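Local coordinates for protein GNAT family acetyltransferase (Mycobacterium smegmatis, PDB 6C30) that probably transfers the acetyl group of acetyl-CoA to an amino group of its substrate, as N-acetyltransferases of the GNAT family do, at residues V169-E174 with V193-E198; P11-T16 with L29-M34; E152-P157 with R188-V193. All blocks are in the same frame, centred on the assembly; numbering follows the deposited sequence.

From the N terminus, interaction 2 comes first: P11-T16 meets L29-M34, closing a short loop that holds the hairpin of strands 17-22 and 25-31 and bringing the N-terminal lead-in against strand 25-31. The chain then runs through the middle of the acetyltransferase domain before E152-P157 opens interaction 3, which closes only at R188-V193. Interaction 1, V169-E174 with V193-E198, opens within that loop and closes past it, so the two cross, sharing V193 and placing strand 186-196 between strands 150-155 and 172-180. Interaction 2 reaches the same sheet on the opposite side of the chain's centre from interaction 3.

Interaction 1: V169-E174 with V193-E198; sequences VGFREE and VAITAE
R172 and A194 form an antiparallel hydrogen-bonded pair: R172 N meets A194 O at 2.8 Å in a nearly straight bond (174°), while the return bond from A194 N to R172 O, 2.9 Å, is more bent. One step on, E173 and V193 make a non-hydrogen-bonded pair. On the helix-facing side, I195 CG2 lies over one face of the F171 ring, 4.2 Å from its centroid, a CH-pi contact, and F171 CB touches V193 CG2 at 3.7 Å. Helix 160-169 ends in a Schellman motif at G170, and strand 172-180 starts two residues later, the helix-to-strand turn that feeds the C-terminal part of the GNAT sheet. On the other side the R172 chain bends at chi3 (-80°), so that A194 O lies over one face of the guanidinium, off toward its rim. NH1 of R172 donates almost straight to E174 OE2 at 2.9 Å, in the guanidinium plane, and the carboxylate end of E174 covers A194 CB, with OE1 at 3.4 Å. Second-shell charges complete the grip: E199 pairs with R172 NE, R150 with E174 OE1, and R163 of helix 160-169 with E173. L139 of helix 130-143 meets both F171 and I195.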
ATOM      1  N   VAL A 169      18.808  14.571   4.289  1.00 16.15           N
ATOM      2  CA  VAL A 169      17.778  14.956   3.329  1.00 16.37           C
ATOM      3  C   VAL A 169      17.675  16.461   3.086  1.00 14.91           C
ATOM      4  O   VAL A 169      16.958  16.881   2.184  1.00 16.52           O
ATOM      5  CB  VAL A 169      16.380  14.414   3.734  1.00 18.46           C
ATOM      6  CG1 VAL A 169      16.416  12.905   3.821  1.00 19.64           C
ATOM      7  CG2 VAL A 169      15.899  15.015   5.049  1.00 15.88           C
ATOM      8  N   GLY A 170      18.382  17.268   3.880  1.00 15.45           N
ATOM      9  CA  GLY A 170      18.449  18.696   3.605  1.00 16.58           C
ATOM     10  C   GLY A 170      18.052  19.638   4.725  1.00 14.95           C
ATOM     11  O   GLY A 170      18.023  20.856   4.531  1.00 17.15           O
ATOM     12  N   PHE A 171      17.753  19.107   5.902  1.00 14.65           N
ATOM     13  CA  PHE A 171      17.427  19.998   7.018  1.00 14.94           C
ATOM     14  C   PHE A 171      18.635  20.828   7.457  1.00 14.90           C
ATOM     15  O   PHE A 171      19.755  20.309   7.541  1.00 16.65           O
ATOM     16  CB  PHE A 171      16.883  19.194   8.207  1.00 15.45           C
ATOM     17  CG  PHE A 171      15.460  18.751   8.028  1.00 14.05           C
ATOM     18  CD1 PHE A 171      14.417  19.604   8.350  1.00 14.45           C
ATOM     19  CD2 PHE A 171      15.167  17.488   7.532  1.00 14.42           C
ATOM     20  CE1 PHE A 171      13.094  19.206   8.175  1.00 15.73           C
ATOM     21  CE2 PHE A 171      13.853  17.082   7.359  1.00 14.64           C
ATOM     22  CZ  PHE A 171      12.813  17.945   7.687  1.00 14.58           C
ATOM     23  N   ARG A 172      18.385  22.111   7.738  1.00 13.88           N
ATOM     24  CA  ARG A 172      19.383  23.043   8.267  1.00 17.40           C
ATOM     25  C   ARG A 172      19.236  23.226   9.767  1.00 15.20           C
ATOM     26  O   ARG A 172      18.124  23.409  10.242  1.00 15.62           O
ATOM     27  CB  ARG A 172      19.240  24.424   7.627  1.00 15.16           C
ATOM     28  CG  ARG A 172      19.380  24.488   6.126  1.00 15.62           C
ATOM     29  CD  ARG A 172      18.964  25.883   5.625  1.00 16.50           C
ATOM     30  NE  ARG A 172      17.513  26.019   5.531  1.00 16.40           N
ATOM     31  CZ  ARG A 172      16.734  26.586   6.453  1.00 16.09           C
ATOM     32  NH1 ARG A 172      17.261  27.099   7.557  1.00 17.90           N
ATOM     33  NH2 ARG A 172      15.422  26.640   6.256  1.00 16.28           N
ATOM     34  N   GLU A 173      20.331  23.249  10.514  1.00 15.22           N
ATOM     35  CA  GLU A 173      20.248  23.656  11.924  1.00 13.96           C
ATOM     36  C   GLU A 173      19.894  25.141  12.030  1.00 15.51           C
ATOM     37  O   GLU A 173      20.557  25.987  11.410  1.00 18.25           O
ATOM     38  CB  GLU A 173      21.567  23.392  12.653  1.00 16.49           C
ATOM     39  CG  GLU A 173      21.870  21.917  12.858  1.00 19.12           C
ATOM     40  CD  GLU A 173      23.131  21.691  13.667  1.00 23.88           C
ATOM     41  OE1 GLU A 173      23.708  22.679  14.171  1.00 26.51           O
ATOM     42  OE2 GLU A 173      23.552  20.524  13.789  1.00 22.99           O
ATOM     43  N   GLU A 174      18.866  25.459  12.818  1.00 14.24           N
ATOM     44  CA  GLU A 174      18.448  26.846  13.012  1.00 13.94           C
ATOM     45  C   GLU A 174      18.661  27.333  14.433  1.00 15.70           C
ATOM     46  O   GLU A 174      18.796  28.526  14.654  1.00 15.88           O
ATOM     47  CB  GLU A 174      16.973  27.026  12.626  1.00 14.31           C
ATOM     48  CG  GLU A 174      16.766  26.950  11.124  1.00 15.22           C
ATOM     49  CD  GLU A 174      15.437  27.497  10.664  1.00 14.55           C
ATOM     50  OE1 GLU A 174      14.441  27.365  11.396  1.00 14.46           O
ATOM     51  OE2 GLU A 174      15.394  28.062   9.554  1.00 13.97           O
ATOM     52  N   VAL A 193      15.824  22.065  13.583  1.00 12.72           N
ATOM     53  CA  VAL A 193      16.283  22.047  12.197  1.00 13.17           C
ATOM     54  C   VAL A 193      15.087  22.324  11.280  1.00 13.14           C
ATOM     55  O   VAL A 193      13.942  22.120  11.682  1.00 13.07           O
ATOM     56  CB  VAL A 193      16.973  20.707  11.823  1.00 12.00           C
ATOM     57  CG1 VAL A 193      18.122  20.399  12.778  1.00 14.68           C
ATOM     58  CG2 VAL A 193      15.969  19.554  11.795  1.00 13.69           C
ATOM     59  N   ALA A 194      15.335  22.799  10.058  1.00 13.02           N
ATOM     60  CA  ALA A 194      14.241  23.222   9.199  1.00 12.85           C
ATOM     61  C   ALA A 194      14.623  23.226   7.730  1.00 13.11           C
ATOM     62  O   ALA A 194      15.804  23.261   7.368  1.00 13.65           O
ATOM     63  CB  ALA A 194      13.756  24.615   9.594  1.00 13.42           C
ATOM     64  N   ILE A 195      13.605  23.198   6.888  1.00 12.89           N
ATOM     65  CA  ILE A 195      13.788  23.370   5.456  1.00 13.32           C
ATOM     66  C   ILE A 195      12.549  24.088   4.919  1.00 15.20           C
ATOM     67  O   ILE A 195      11.447  23.894   5.439  1.00 14.80           O
ATOM     68  CB  ILE A 195      14.033  22.000   4.757  1.00 14.86           C
ATOM     69  CG1 ILE A 195      14.422  22.198   3.288  1.00 14.41           C
ATOM     70  CG2 ILE A 195      12.821  21.057   4.895  1.00 15.02           C
ATOM     71  CD1 ILE A 195      14.794  20.902   2.569  1.00 15.89           C
ATOM     72  N   THR A 196      12.722  24.952   3.919  1.00 15.71           N
ATOM     73  CA  THR A 196      11.564  25.642   3.356  1.00 15.11           C
ATOM     74  C   THR A 196      11.368  25.221   1.900  1.00 15.91           C
ATOM     75  O   THR A 196      12.260  24.626   1.294  1.00 17.34           O
ATOM     76  CB  THR A 196      11.677  27.192   3.470  1.00 17.78           C
ATOM     77  OG1 THR A 196      12.747  27.673   2.643  1.00 18.53           O
ATOM     78  CG2 THR A 196      11.912  27.623   4.914  1.00 17.78           C
ATOM     79  N   ALA A 197      10.186  25.514   1.363  1.00 18.07           N
ATOM     80  CA  ALA A 197       9.785  25.002   0.058  1.00 17.26           C
ATOM     81  C   ALA A 197      10.731  25.443  -1.057  1.00 19.80           C
ATOM     82  O   ALA A 197      10.976  24.682  -1.992  1.00 20.52           O
ATOM     83  CB  ALA A 197       8.367  25.427  -0.252  1.00 19.65           C
ATOM     84  N   GLU A 198      11.275  26.651  -0.938  1.00 20.71           N
ATOM     85  CA  GLU A 198      12.250  27.155  -1.918  1.00 20.48           C
ATOM     86  C   GLU A 198      13.445  26.215  -2.083  1.00 21.21           C
ATOM     87  O   GLU A 198      14.061  26.168  -3.148  1.00 21.17           O
ATOM     88  CB  GLU A 198      12.758  28.547  -1.516  1.00 22.59           C
ATOM     89  CG  GLU A 198      11.687  29.634  -1.448  1.00 22.09           C
ATOM     90  CD  GLU A 198      11.081  29.778  -0.062  1.00 24.01           C
ATOM     91  OE1 GLU A 198      11.278  28.868   0.767  1.00 22.45           O
ATOM     92  OE2 GLU A 198      10.409  30.798   0.195  1.00 22.56           O
TER

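Interaction 2: P11-T16 with L29-M34; sequences PGWPDT and LRPVRM
With CG anti to the backbone N (chi1 -179°) and the indole turned by chi2 of -95°, W13 sends its six-membered ring to P31, and CH2 of W13 lies 3.5 Å from CB of P31. The indole and the proline ring run alongside one another, pointing opposite ways. The peptide bond before P14 is cis, which folds the proline back on its predecessor: CB of P14 sits over the centre of one face of the W13 ring, while also reaching CG of P31 at 4.0 Å. P31 is therefore touched by both members of the W13-P14 pair. Farther along, D15 O approaches P31 CD at 3.3 Å, and CA of T16 makes a CA-H...O contact of 3.3 Å with L29 O. A methyl completes the row, CG2 of T16 resting on R30 CB at 4.0 Å. Beyond CB, R30 turns away to E93 and D36, and its guanidinium lies flat against that of R33.

This is the lead-in to the first hairpin of the sheet, where L29 pairs with V17 just beyond T16. F90 of strand 88-94 packs edge-to-face with W13, and A82 of helix 71-83 touches it too. W216 of the second subunit lies against T16 and P31, so the contact borders the dimer interface.

No hydrogen bond joins the two segments. Proline lacks an N-H, and D15 O, buried against the P31 ring, finds no polar partner; apolar packing and one CA-H...O contact hold the segments together instead.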
ATOM      1  N   PRO A  11      -6.104  19.978   3.880  1.00 18.22           N
ATOM      2  CA  PRO A  11      -5.535  19.682   2.563  1.00 20.05           C
ATOM      3  C   PRO A  11      -4.483  18.573   2.630  1.00 17.80           C
ATOM      4  O   PRO A  11      -3.668  18.557   3.552  1.00 16.99           O
ATOM      5  CB  PRO A  11      -4.899  21.015   2.147  1.00 20.47           C
ATOM      6  CG  PRO A  11      -4.659  21.738   3.437  1.00 20.00           C
ATOM      7  CD  PRO A  11      -5.799  21.353   4.319  1.00 19.87           C
ATOM      8  N   GLY A  12      -4.513  17.653   1.674  1.00 18.17           N
ATOM      9  CA  GLY A  12      -3.526  16.592   1.619  1.00 17.39           C
ATOM     10  C   GLY A  12      -3.808  15.450   2.578  1.00 15.34           C
ATOM     11  O   GLY A  12      -2.979  14.561   2.729  1.00 16.28           O
ATOM     12  N   TRP A  13      -4.982  15.463   3.202  1.00 15.20           N
ATOM     13  CA  TRP A  13      -5.372  14.403   4.138  1.00 16.11           C
ATOM     14  C   TRP A  13      -6.823  13.973   3.922  1.00 18.10           C
ATOM     15  O   TRP A  13      -7.695  14.823   3.747  1.00 18.53           O
ATOM     16  CB  TRP A  13      -5.196  14.860   5.588  1.00 15.32           C
ATOM     17  CG  TRP A  13      -5.569  13.775   6.551  1.00 14.86           C
ATOM     18  CD1 TRP A  13      -6.771  13.595   7.168  1.00 14.39           C
ATOM     19  CD2 TRP A  13      -4.738  12.690   6.963  1.00 14.22           C
ATOM     20  NE1 TRP A  13      -6.738  12.462   7.948  1.00 14.95           N
ATOM     21  CE2 TRP A  13      -5.495  11.893   7.845  1.00 14.44           C
ATOM     22  CE3 TRP A  13      -3.419  12.320   6.673  1.00 15.05           C
ATOM     23  CZ2 TRP A  13      -4.972  10.750   8.454  1.00 14.23           C
ATOM     24  CZ3 TRP A  13      -2.901  11.177   7.274  1.00 14.47           C
ATOM     25  CH2 TRP A  13      -3.678  10.410   8.150  1.00 14.81           C
ATOM     26  N   PRO A  14      -7.099  12.658   3.944  1.00 16.27           N
ATOM     27  CA  PRO A  14      -6.125  11.563   3.963  1.00 16.40           C
ATOM     28  C   PRO A  14      -5.532  11.346   2.579  1.00 17.98           C
ATOM     29  O   PRO A  14      -6.132  11.737   1.578  1.00 17.50           O
ATOM     30  CB  PRO A  14      -6.952  10.353   4.418  1.00 16.69           C
ATOM     31  CG  PRO A  14      -8.346  10.673   4.031  1.00 19.82           C
ATOM     32  CD  PRO A  14      -8.489  12.168   4.047  1.00 17.88           C
ATOM     33  N   ASP A  15      -4.355  10.739   2.525  1.00 14.76           N
ATOM     34  CA  ASP A  15      -3.693  10.465   1.256  1.00 15.00           C
ATOM     35  C   ASP A  15      -2.634   9.412   1.503  1.00 14.25           C
ATOM     36  O   ASP A  15      -2.305   9.114   2.662  1.00 14.14           O
ATOM     37  CB  ASP A  15      -3.068  11.742   0.673  1.00 16.57           C
ATOM     38  CG  ASP A  15      -2.932  11.700  -0.842  1.00 19.17           C
ATOM     39  OD1 ASP A  15      -3.199  10.642  -1.449  1.00 18.11           O
ATOM     40  OD2 ASP A  15      -2.536  12.737  -1.425  1.00 21.19           O
ATOM     41  N   THR A  16      -2.108   8.852   0.420  1.00 16.18           N
ATOM     42  CA  THR A  16      -0.908   8.040   0.486  1.00 16.14           C
ATOM     43  C   THR A  16       0.231   8.803  -0.180  1.00 17.68           C
ATOM     44  O   THR A  16       0.003   9.766  -0.915  1.00 17.67           O
ATOM     45  CB  THR A  16      -1.098   6.685  -0.197  1.00 17.31           C
ATOM     46  OG1 THR A  16      -1.300   6.878  -1.603  1.00 18.28           O
ATOM     47  CG2 THR A  16      -2.312   5.959   0.367  1.00 19.39           C
ATOM     48  N   LEU A  29       4.071   5.846   2.383  1.00 12.98           N
ATOM     49  CA  LEU A  29       3.355   6.396   3.546  1.00 12.50           C
ATOM     50  C   LEU A  29       1.865   6.225   3.358  1.00 13.62           C
ATOM     51  O   LEU A  29       1.347   6.470   2.273  1.00 13.50           O
ATOM     52  CB  LEU A  29       3.653   7.884   3.741  1.00 13.17           C
ATOM     53  CG  LEU A  29       5.114   8.329   3.868  1.00 12.81           C
ATOM     54  CD1 LEU A  29       5.198   9.826   4.148  1.00 13.47           C
ATOM     55  CD2 LEU A  29       5.806   7.536   4.978  1.00 13.92           C
ATOM     56  N   ARG A  30       1.164   5.833   4.417  1.00 12.29           N
ATOM     57  CA  ARG A  30      -0.297   5.820   4.356  1.00 12.89           C
ATOM     58  C   ARG A  30      -0.858   6.113   5.751  1.00 11.37           C
ATOM     59  O   ARG A  30      -0.125   6.041   6.737  1.00 11.89           O
ATOM     60  CB  ARG A  30      -0.812   4.483   3.778  1.00 13.53           C
ATOM     61  CG  ARG A  30      -0.272   3.221   4.430  1.00 12.50           C
ATOM     62  CD  ARG A  30      -1.029   2.894   5.699  1.00 11.88           C
ATOM     63  NE  ARG A  30      -0.537   1.660   6.302  1.00 12.68           N
ATOM     64  CZ  ARG A  30      -0.804   1.288   7.552  1.00 11.12           C
ATOM     65  NH1 ARG A  30      -1.569   2.057   8.320  1.00 12.97           N
ATOM     66  NH2 ARG A  30      -0.317   0.147   8.029  1.00 12.24           N
ATOM     67  N   PRO A  31      -2.152   6.475   5.843  1.00 12.25           N
ATOM     68  CA  PRO A  31      -2.691   6.869   7.156  1.00 12.18           C
ATOM     69  C   PRO A  31      -2.644   5.787   8.232  1.00 11.75           C
ATOM     70  O   PRO A  31      -2.860   4.617   7.941  1.00 11.10           O
ATOM     71  CB  PRO A  31      -4.148   7.222   6.837  1.00 12.40           C
ATOM     72  CG  PRO A  31      -4.112   7.675   5.403  1.00 13.20           C
ATOM     73  CD  PRO A  31      -3.107   6.746   4.749  1.00 12.68           C
ATOM     74  N   VAL A  32      -2.388   6.177   9.473  1.00 10.90           N
ATOM     75  CA  VAL A  32      -2.607   5.276  10.606  1.00 11.10           C
ATOM     76  C   VAL A  32      -4.031   4.729  10.583  1.00 11.93           C
ATOM     77  O   VAL A  32      -4.970   5.415  10.152  1.00 12.51           O
ATOM     78  CB  VAL A  32      -2.372   5.970  11.981  1.00 11.42           C
ATOM     79  CG1 VAL A  32      -0.904   6.329  12.189  1.00 12.63           C
ATOM     80  CG2 VAL A  32      -3.259   7.197  12.139  1.00 11.97           C
ATOM     81  N   ARG A  33      -4.194   3.502  11.054  1.00 11.10           N
ATOM     82  CA  ARG A  33      -5.530   2.924  11.139  1.00 10.09           C
ATOM     83  C   ARG A  33      -5.610   1.970  12.319  1.00 11.29           C
ATOM     84  O   ARG A  33      -4.578   1.538  12.869  1.00 10.94           O
ATOM     85  CB  ARG A  33      -5.902   2.220   9.831  1.00 12.16           C
ATOM     86  CG  ARG A  33      -5.019   1.041   9.498  1.00 11.91           C
ATOM     87  CD  ARG A  33      -5.329   0.518   8.085  1.00 15.86           C
ATOM     88  NE  ARG A  33      -4.303  -0.435   7.695  1.00 18.19           N
ATOM     89  CZ  ARG A  33      -3.654  -0.433   6.534  1.00 13.71           C
ATOM     90  NH1 ARG A  33      -3.900   0.470   5.587  1.00 14.68           N
ATOM     91  NH2 ARG A  33      -2.736  -1.356   6.328  1.00 17.23           N
ATOM     92  N   MET A  34      -6.835   1.639  12.723  1.00 11.76           N
ATOM     93  CA  MET A  34      -7.028   0.818  13.917  1.00 12.15           C
ATOM     94  C   MET A  34      -6.355  -0.549  13.843  1.00 10.31           C
ATOM     95  O   MET A  34      -5.855  -1.046  14.850  1.00 11.90           O
ATOM     96  CB  MET A  34      -8.532   0.639  14.217  1.00 11.98           C
ATOM     97  CG  MET A  34      -9.240   1.935  14.552  1.00 13.05           C
ATOM     98  SD  MET A  34      -8.608   2.638  16.084  1.00 13.75           S
ATOM     99  CE  MET A  34      -9.391   4.231  16.078  1.00 18.37           C
TER

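Interaction 3: E152-P157 with R188-V193; sequences EATVRP and RDHLLV
Strands 152-155 and 188-193 run antiparallel at 152°, with A153 opposite V193 and V155 opposite L191 in hydrogen-bonded pairs, the straightest bond being V193 N to A153 O at 2.9 Å (176°). On one side A153 CB meets V193 CG2, V155 CG1 meets L191 CB, and the P157 ring packs on L191. On the opposite face, that of T154 and L192, CD1 of L192 lies 3.6 Å from OE2 of E152, an oxygen that pairs with R150. Past the last pair, R156 CG sits over one face of the H190 ring, 3.6 Å from its centroid, and the ring is held by ND1 of H190 donating to R188 O at 2.9 Å. A bend at chi3 then stacks the R156 guanidinium on that of R188, centres 4.5 Å apart and planes 24° apart, with R188 CD over the R156 face. One water accepts from R188 NH1 and weakly from R156 NH2, bridging the two arginines; a second links R156 NE to D189 O. R188 is tied further to the V183 and D184 carbonyls. Strand 186-196 lies between strands 150-155 and 172-180 of the GNAT sheet; helix 160-169 covers V155 and L191, while L177 and Y180 lie against T154.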
ATOM      1  N   GLU A 152       9.818  21.860  10.053  1.00 12.33           N
ATOM      2  CA  GLU A 152      10.889  21.813  11.034  1.00 12.26           C
ATOM      3  C   GLU A 152      10.883  20.490  11.782  1.00 12.68           C
ATOM      4  O   GLU A 152       9.912  19.733  11.704  1.00 12.40           O
ATOM      5  CB  GLU A 152      10.759  22.965  12.033  1.00 12.48           C
ATOM      6  CG  GLU A 152       9.514  22.850  12.905  1.00 13.23           C
ATOM      7  CD  GLU A 152       9.343  24.001  13.878  1.00 13.68           C
ATOM      8  OE1 GLU A 152       8.631  23.813  14.884  1.00 16.82           O
ATOM      9  OE2 GLU A 152       9.899  25.102  13.648  1.00 15.01           O
ATOM     10  N   ALA A 153      11.969  20.220  12.492  1.00 12.31           N
ATOM     11  CA  ALA A 153      12.062  19.040  13.354  1.00 12.17           C
ATOM     12  C   ALA A 153      12.933  19.366  14.547  1.00 12.54           C
ATOM     13  O   ALA A 153      13.757  20.292  14.500  1.00 12.78           O
ATOM     14  CB  ALA A 153      12.627  17.840  12.601  1.00 13.32           C
ATOM     15  N   THR A 154      12.731  18.630  15.636  1.00 12.84           N
ATOM     16  CA  THR A 154      13.563  18.799  16.821  1.00 12.89           C
ATOM     17  C   THR A 154      14.264  17.484  17.143  1.00 13.43           C
ATOM     18  O   THR A 154      13.710  16.390  16.947  1.00 16.23           O
ATOM     19  CB  THR A 154      12.747  19.297  18.038  1.00 13.54           C
ATOM     20  OG1 THR A 154      11.622  18.433  18.246  1.00 15.85           O
ATOM     21  CG2 THR A 154      12.247  20.707  17.785  1.00 14.70           C
ATOM     22  N   VAL A 155      15.503  17.584  17.603  1.00 12.21           N
ATOM     23  CA  VAL A 155      16.318  16.400  17.818  1.00 13.86           C
ATOM     24  C   VAL A 155      17.353  16.715  18.892  1.00 13.42           C
ATOM     25  O   VAL A 155      17.948  17.786  18.873  1.00 13.97           O
ATOM     26  CB  VAL A 155      16.986  15.946  16.486  1.00 14.20           C
ATOM     27  CG1 VAL A 155      17.786  17.079  15.841  1.00 15.59           C
ATOM     28  CG2 VAL A 155      17.851  14.715  16.708  1.00 14.93           C
ATOM     29  N   ARG A 156      17.537  15.818  19.853  1.00 13.38           N
ATOM     30  CA  ARG A 156      18.546  16.048  20.878  1.00 13.01           C
ATOM     31  C   ARG A 156      19.940  16.067  20.255  1.00 14.38           C
ATOM     32  O   ARG A 156      20.226  15.281  19.341  1.00 14.54           O
ATOM     33  CB  ARG A 156      18.456  14.986  21.980  1.00 13.59           C
ATOM     34  CG  ARG A 156      17.247  15.181  22.899  1.00 14.27           C
ATOM     35  CD  ARG A 156      17.160  14.099  23.972  1.00 13.86           C
ATOM     36  NE  ARG A 156      18.282  14.182  24.903  1.00 13.40           N
ATOM     37  CZ  ARG A 156      18.579  13.248  25.802  1.00 16.79           C
ATOM     38  NH1 ARG A 156      17.845  12.144  25.887  1.00 15.59           N
ATOM     39  NH2 ARG A 156      19.623  13.418  26.607  1.00 18.40           N
ATOM     40  N   PRO A 157      20.812  16.969  20.740  1.00 14.05           N
ATOM     41  CA  PRO A 157      22.190  16.983  20.240  1.00 14.47           C
ATOM     42  C   PRO A 157      22.844  15.616  20.377  1.00 14.47           C
ATOM     43  O   PRO A 157      23.676  15.266  19.547  1.00 17.24           O
ATOM     44  CB  PRO A 157      22.887  18.009  21.137  1.00 15.04           C
ATOM     45  CG  PRO A 157      21.794  18.918  21.600  1.00 17.12           C
ATOM     46  CD  PRO A 157      20.549  18.065  21.692  1.00 14.43           C
ATOM     47  N   ARG A 188      15.059  18.422  28.359  1.00 13.96           N
ATOM     48  CA  ARG A 188      16.267  18.233  27.550  1.00 13.36           C
ATOM     49  C   ARG A 188      16.383  19.212  26.389  1.00 13.97           C
ATOM     50  O   ARG A 188      15.409  19.439  25.662  1.00 12.93           O
ATOM     51  CB  ARG A 188      16.320  16.810  26.977  1.00 14.98           C
ATOM     52  CG  ARG A 188      16.031  15.701  27.963  1.00 20.55           C
ATOM     53  CD  ARG A 188      17.282  15.290  28.656  1.00 24.14           C
ATOM     54  NE  ARG A 188      17.096  14.162  29.563  1.00 18.74           N
ATOM     55  CZ  ARG A 188      18.087  13.665  30.294  1.00 22.25           C
ATOM     56  NH1 ARG A 188      19.295  14.202  30.191  1.00 24.15           N
ATOM     57  NH2 ARG A 188      17.879  12.648  31.118  1.00 21.92           N
ATOM     58  N   ASP A 189      17.577  19.778  26.195  1.00 13.17           N
ATOM     59  CA  ASP A 189      17.839  20.592  25.011  1.00 13.48           C
ATOM     60  C   ASP A 189      17.535  19.816  23.730  1.00 12.03           C
ATOM     61  O   ASP A 189      17.864  18.635  23.625  1.00 13.09           O
ATOM     62  CB  ASP A 189      19.303  21.029  24.932  1.00 14.67           C
ATOM     63  CG  ASP A 189      19.738  21.945  26.064  1.00 15.48           C
ATOM     64  OD1 ASP A 189      18.930  22.343  26.939  1.00 14.13           O
ATOM     65  OD2 ASP A 189      20.946  22.273  26.042  1.00 16.65           O
ATOM     66  N   HIS A 190      16.927  20.482  22.756  1.00 13.54           N
ATOM     67  CA  HIS A 190      16.741  19.926  21.419  1.00 13.05           C
ATOM     68  C   HIS A 190      17.212  20.937  20.384  1.00 13.10           C
ATOM     69  O   HIS A 190      16.890  22.128  20.484  1.00 13.79           O
ATOM     70  CB  HIS A 190      15.269  19.581  21.152  1.00 14.25           C
ATOM     71  CG  HIS A 190      14.797  18.316  21.807  1.00 11.75           C
ATOM     72  ND1 HIS A 190      14.705  18.173  23.174  1.00 12.08           N
ATOM     73  CD2 HIS A 190      14.362  17.145  21.274  1.00 12.41           C
ATOM     74  CE1 HIS A 190      14.250  16.962  23.456  1.00 12.69           C
ATOM     75  NE2 HIS A 190      14.026  16.324  22.322  1.00 13.21           N
ATOM     76  N   LEU A 191      17.987  20.481  19.405  1.00 13.80           N
ATOM     77  CA  LEU A 191      18.248  21.281  18.216  1.00 12.94           C
ATOM     78  C   LEU A 191      16.971  21.455  17.417  1.00 13.24           C
ATOM     79  O   LEU A 191      16.134  20.552  17.373  1.00 13.17           O
ATOM     80  CB  LEU A 191      19.316  20.621  17.342  1.00 16.52           C
ATOM     81  CG  LEU A 191      20.728  20.624  17.927  1.00 16.73           C
ATOM     82  CD1 LEU A 191      21.538  19.517  17.299  1.00 18.08           C
ATOM     83  CD2 LEU A 191      21.401  21.974  17.722  1.00 20.74           C
ATOM     84  N   LEU A 192      16.817  22.622  16.810  1.00 12.73           N
ATOM     85  CA  LEU A 192      15.752  22.874  15.863  1.00 12.37           C
ATOM     86  C   LEU A 192      16.362  22.886  14.474  1.00 13.96           C
ATOM     87  O   LEU A 192      17.318  23.631  14.220  1.00 13.82           O
ATOM     88  CB  LEU A 192      15.065  24.213  16.162  1.00 14.39           C
ATOM     89  CG  LEU A 192      13.963  24.645  15.200  1.00 13.11           C
ATOM     90  CD1 LEU A 192      12.776  23.699  15.296  1.00 14.00           C
ATOM     91  CD2 LEU A 192      13.521  26.082  15.470  1.00 15.76           C
ATOM     92  N   VAL A 193      15.824  22.065  13.583  1.00 12.72           N
ATOM     93  CA  VAL A 193      16.283  22.047  12.197  1.00 13.17           C
ATOM     94  C   VAL A 193      15.087  22.324  11.280  1.00 13.14           C
ATOM     95  O   VAL A 193      13.942  22.120  11.682  1.00 13.07           O
ATOM     96  CB  VAL A 193      16.973  20.707  11.823  1.00 12.00           C
ATOM     97  CG1 VAL A 193      18.122  20.399  12.778  1.00 14.68           C
ATOM     98  CG2 VAL A 193      15.969  19.554  11.795  1.00 13.69           C
TER
HETATM   99  O   HOH W   1      19.423  16.880  25.159  1.00 14.51           O
HETATM  100  O   HOH W   2      20.159  16.337  28.064  1.00 27.51           O